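PDB 6IWR: N-acetylgalactosaminyltransferase 7 from Homo sapiens, which belongs to the polypeptide GalNAc transferase family, with a GT-A-type glycosyltransferase domain and a ricin-type beta-trefoil lectin domain. Local coordinates for residues V152-N157 and Q222-G227. Residues are numbered along the deposited sequence; the frame is centred on the assembly and turned at random.
Sequences VIVFHN and QARSIG
Val154 pushes both of its methyls against the helix turn at Ala223. CG1, anti to the backbone N (chi1 173°), lies against the Ala223 methyl, with Val154 CG1 and Ala223 CB 3.4 Å apart. The other branch rides over the backbone that follows: Val154 CG2 lies 3.9 Å from Arg224 N. Arg224 CG passes beside Val154 CG2 at 4.2 Å. The short side chain of Ala223 is consistent with the close approach of helix and strand, whose CA atoms at Val154 and Ala223 are 6.5 Å apart. One turn on, Gly227 gives its N-H to Ala223 O and leaves bare backbone where Val152 points at the helix. Beyond CG, the Arg224 chain is extended as far as NE and leads away from Val154, carrying its guanidinium group to a salt bridge from NH1 to Glu355; the side chain comes within about 7 Å of the bound manganese ion. Phe155 and Ile153 pack against helix 160-173. Strand 149-155, hydrogen-bonded in parallel to strands 179-186 and 236-240, thus has helices 219-230 and 160-173 packed on it, the alpha/beta layering of the Rossmann-like GT-A glycosyltransferase fold.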
ATOM      1  N   VAL A 152     -18.385  21.538 -20.141  1.00 26.22           N
ATOM      2  CA  VAL A 152     -17.239  22.162 -19.498  1.00 27.52           C
ATOM      3  C   VAL A 152     -16.358  21.057 -18.945  1.00 22.81           C
ATOM      4  O   VAL A 152     -16.850  20.107 -18.330  1.00 23.13           O
ATOM      5  CB  VAL A 152     -17.654  23.170 -18.409  1.00 24.06           C
ATOM      6  CG1 VAL A 152     -19.067  23.717 -18.671  1.00 24.83           C
ATOM      7  CG2 VAL A 152     -17.591  22.553 -17.117  1.00 24.89           C
ATOM      8  N   ILE A 153     -15.069  21.155 -19.239  1.00 28.32           N
ATOM      9  CA  ILE A 153     -14.046  20.222 -18.798  1.00 25.41           C
ATOM     10  C   ILE A 153     -13.049  21.045 -17.999  1.00 27.47           C
ATOM     11  O   ILE A 153     -12.375  21.926 -18.552  1.00 27.67           O
ATOM     12  CB  ILE A 153     -13.349  19.520 -19.975  1.00 27.49           C
ATOM     13  CG1 ILE A 153     -14.343  18.754 -20.821  1.00 23.56           C
ATOM     14  CG2 ILE A 153     -12.264  18.560 -19.474  1.00 28.19           C
ATOM     15  CD1 ILE A 153     -13.773  18.380 -22.126  1.00 27.21           C
ATOM     16  N   VAL A 154     -12.973  20.781 -16.716  1.00 26.36           N
ATOM     17  CA  VAL A 154     -11.964  21.375 -15.856  1.00 26.17           C
ATOM     18  C   VAL A 154     -10.744  20.469 -15.887  1.00 29.83           C
ATOM     19  O   VAL A 154     -10.863  19.251 -15.737  1.00 32.85           O
ATOM     20  CB  VAL A 154     -12.509  21.548 -14.427  1.00 28.89           C
ATOM     21  CG1 VAL A 154     -11.398  21.998 -13.478  1.00 29.30           C
ATOM     22  CG2 VAL A 154     -13.695  22.509 -14.437  1.00 21.33           C
ATOM     23  N   PHE A 155      -9.570  21.036 -16.125  1.00 28.32           N
ATOM     24  CA  PHE A 155      -8.381  20.208 -16.136  1.00 31.56           C
ATOM     25  C   PHE A 155      -7.260  20.885 -15.365  1.00 35.19           C
ATOM     26  O   PHE A 155      -7.237  22.108 -15.188  1.00 35.23           O
ATOM     27  CB  PHE A 155      -7.942  19.866 -17.567  1.00 31.04           C
ATOM     28  CG  PHE A 155      -7.351  21.013 -18.321  1.00 30.80           C
ATOM     29  CD1 PHE A 155      -5.984  21.264 -18.269  1.00 29.07           C
ATOM     30  CD2 PHE A 155      -8.154  21.818 -19.109  1.00 32.41           C
ATOM     31  CE1 PHE A 155      -5.423  22.308 -18.973  1.00 27.34           C
ATOM     32  CE2 PHE A 155      -7.600  22.880 -19.822  1.00 29.19           C
ATOM     33  CZ  PHE A 155      -6.230  23.133 -19.741  1.00 29.82           C
ATOM     34  N   HIS A 156      -6.346  20.046 -14.875  1.00 32.05           N
ATOM     35  CA  HIS A 156      -5.112  20.503 -14.237  1.00 32.25           C
ATOM     36  C   HIS A 156      -4.016  19.530 -14.647  1.00 32.00           C
ATOM     37  O   HIS A 156      -4.050  18.361 -14.255  1.00 33.60           O
ATOM     38  CB  HIS A 156      -5.263  20.574 -12.711  1.00 36.01           C
ATOM     39  CG  HIS A 156      -3.983  20.857 -11.981  1.00 37.96           C
ATOM     40  ND1 HIS A 156      -3.496  22.136 -11.790  1.00 41.91           N
ATOM     41  CD2 HIS A 156      -3.086  20.024 -11.402  1.00 37.95           C
ATOM     42  CE1 HIS A 156      -2.350  22.075 -11.136  1.00 40.51           C
ATOM     43  NE2 HIS A 156      -2.082  20.806 -10.886  1.00 40.72           N
ATOM     44  N   ASN A 157      -3.064  19.999 -15.448  1.00 32.17           N
ATOM     45  CA  ASN A 157      -1.865  19.235 -15.787  1.00 32.83           C
ATOM     46  C   ASN A 157      -2.176  17.925 -16.498  1.00 34.26           C
ATOM     47  O   ASN A 157      -1.340  17.017 -16.521  1.00 31.78           O
ATOM     48  CB  ASN A 157      -1.014  18.975 -14.546  1.00 32.53           C
ATOM     49  CG  ASN A 157      -0.161  20.172 -14.179  1.00 40.18           C
ATOM     50  OD1 ASN A 157      -0.112  21.173 -14.915  1.00 37.65           O
ATOM     51  ND2 ASN A 157       0.529  20.080 -13.047  1.00 38.99           N
ATOM     52  N   GLN A 222     -14.386  24.835  -7.019  1.00 33.27           N
ATOM     53  CA  GLN A 222     -14.576  26.206  -7.465  1.00 35.05           C
ATOM     54  C   GLN A 222     -14.262  26.362  -8.950  1.00 33.13           C
ATOM     55  O   GLN A 222     -14.777  27.280  -9.600  1.00 33.29           O
ATOM     56  CB  GLN A 222     -13.742  27.154  -6.607  1.00 28.81           C
ATOM     57  CG  GLN A 222     -14.184  27.183  -5.126  1.00 38.41           C
ATOM     58  CD  GLN A 222     -15.712  26.996  -4.883  1.00 41.26           C
ATOM     59  OE1 GLN A 222     -16.568  27.656  -5.492  1.00 33.68           O
ATOM     60  NE2 GLN A 222     -16.037  26.099  -3.956  1.00 37.12           N
ATOM     61  N   ALA A 223     -13.438  25.478  -9.515  1.00 33.05           N
ATOM     62  CA  ALA A 223     -13.204  25.530 -10.958  1.00 31.73           C
ATOM     63  C   ALA A 223     -14.477  25.201 -11.735  1.00 30.45           C
ATOM     64  O   ALA A 223     -14.752  25.814 -12.774  1.00 28.96           O
ATOM     65  CB  ALA A 223     -12.074  24.575 -11.355  1.00 27.63           C
ATOM     66  N   ARG A 224     -15.260  24.227 -11.250  1.00 27.56           N
ATOM     67  CA  ARG A 224     -16.535  23.928 -11.890  1.00 27.89           C
ATOM     68  C   ARG A 224     -17.473  25.125 -11.825  1.00 25.32           C
ATOM     69  O   ARG A 224     -18.234  25.378 -12.769  1.00 27.05           O
ATOM     70  CB  ARG A 224     -17.178  22.695 -11.251  1.00 26.62           C
ATOM     71  CG  ARG A 224     -16.525  21.353 -11.605  1.00 25.11           C
ATOM     72  CD  ARG A 224     -17.476  20.213 -11.277  1.00 25.47           C
ATOM     73  NE  ARG A 224     -16.776  18.946 -11.180  1.00 32.75           N
ATOM     74  CZ  ARG A 224     -16.575  18.288 -10.045  1.00 37.12           C
ATOM     75  NH1 ARG A 224     -17.048  18.779  -8.911  1.00 35.54           N
ATOM     76  NH2 ARG A 224     -15.901  17.139 -10.047  1.00 38.05           N
ATOM     77  N   SER A 225     -17.420  25.894 -10.731  1.00 26.71           N
ATOM     78  CA  SER A 225     -18.295  27.062 -10.623  1.00 27.26           C
ATOM     79  C   SER A 225     -17.882  28.160 -11.601  1.00 29.07           C
ATOM     80  O   SER A 225     -18.738  28.788 -12.242  1.00 27.26           O
ATOM     81  CB  SER A 225     -18.302  27.581  -9.187  1.00 30.87           C
ATOM     82  OG  SER A 225     -19.041  26.734  -8.318  1.00 31.37           O
ATOM     83  N   ILE A 226     -16.578  28.418 -11.720  1.00 24.64           N
ATOM     84  CA  ILE A 226     -16.085  29.304 -12.770  1.00 29.31           C
ATOM     85  C   ILE A 226     -16.539  28.811 -14.139  1.00 30.09           C
ATOM     86  O   ILE A 226     -16.957  29.602 -14.997  1.00 29.86           O
ATOM     87  CB  ILE A 226     -14.549  29.412 -12.700  1.00 33.71           C
ATOM     88  CG1 ILE A 226     -14.114  30.066 -11.377  1.00 27.59           C
ATOM     89  CG2 ILE A 226     -14.014  30.122 -13.951  1.00 25.91           C
ATOM     90  CD1 ILE A 226     -12.693  29.790 -11.009  1.00 28.91           C
ATOM     91  N   GLY A 227     -16.423  27.502 -14.378  1.00 27.09           N
ATOM     92  CA  GLY A 227     -16.935  26.936 -15.611  1.00 24.17           C
ATOM     93  C   GLY A 227     -18.362  27.364 -15.882  1.00 32.43           C
ATOM     94  O   GLY A 227     -18.673  27.900 -16.955  1.00 32.45           O
TER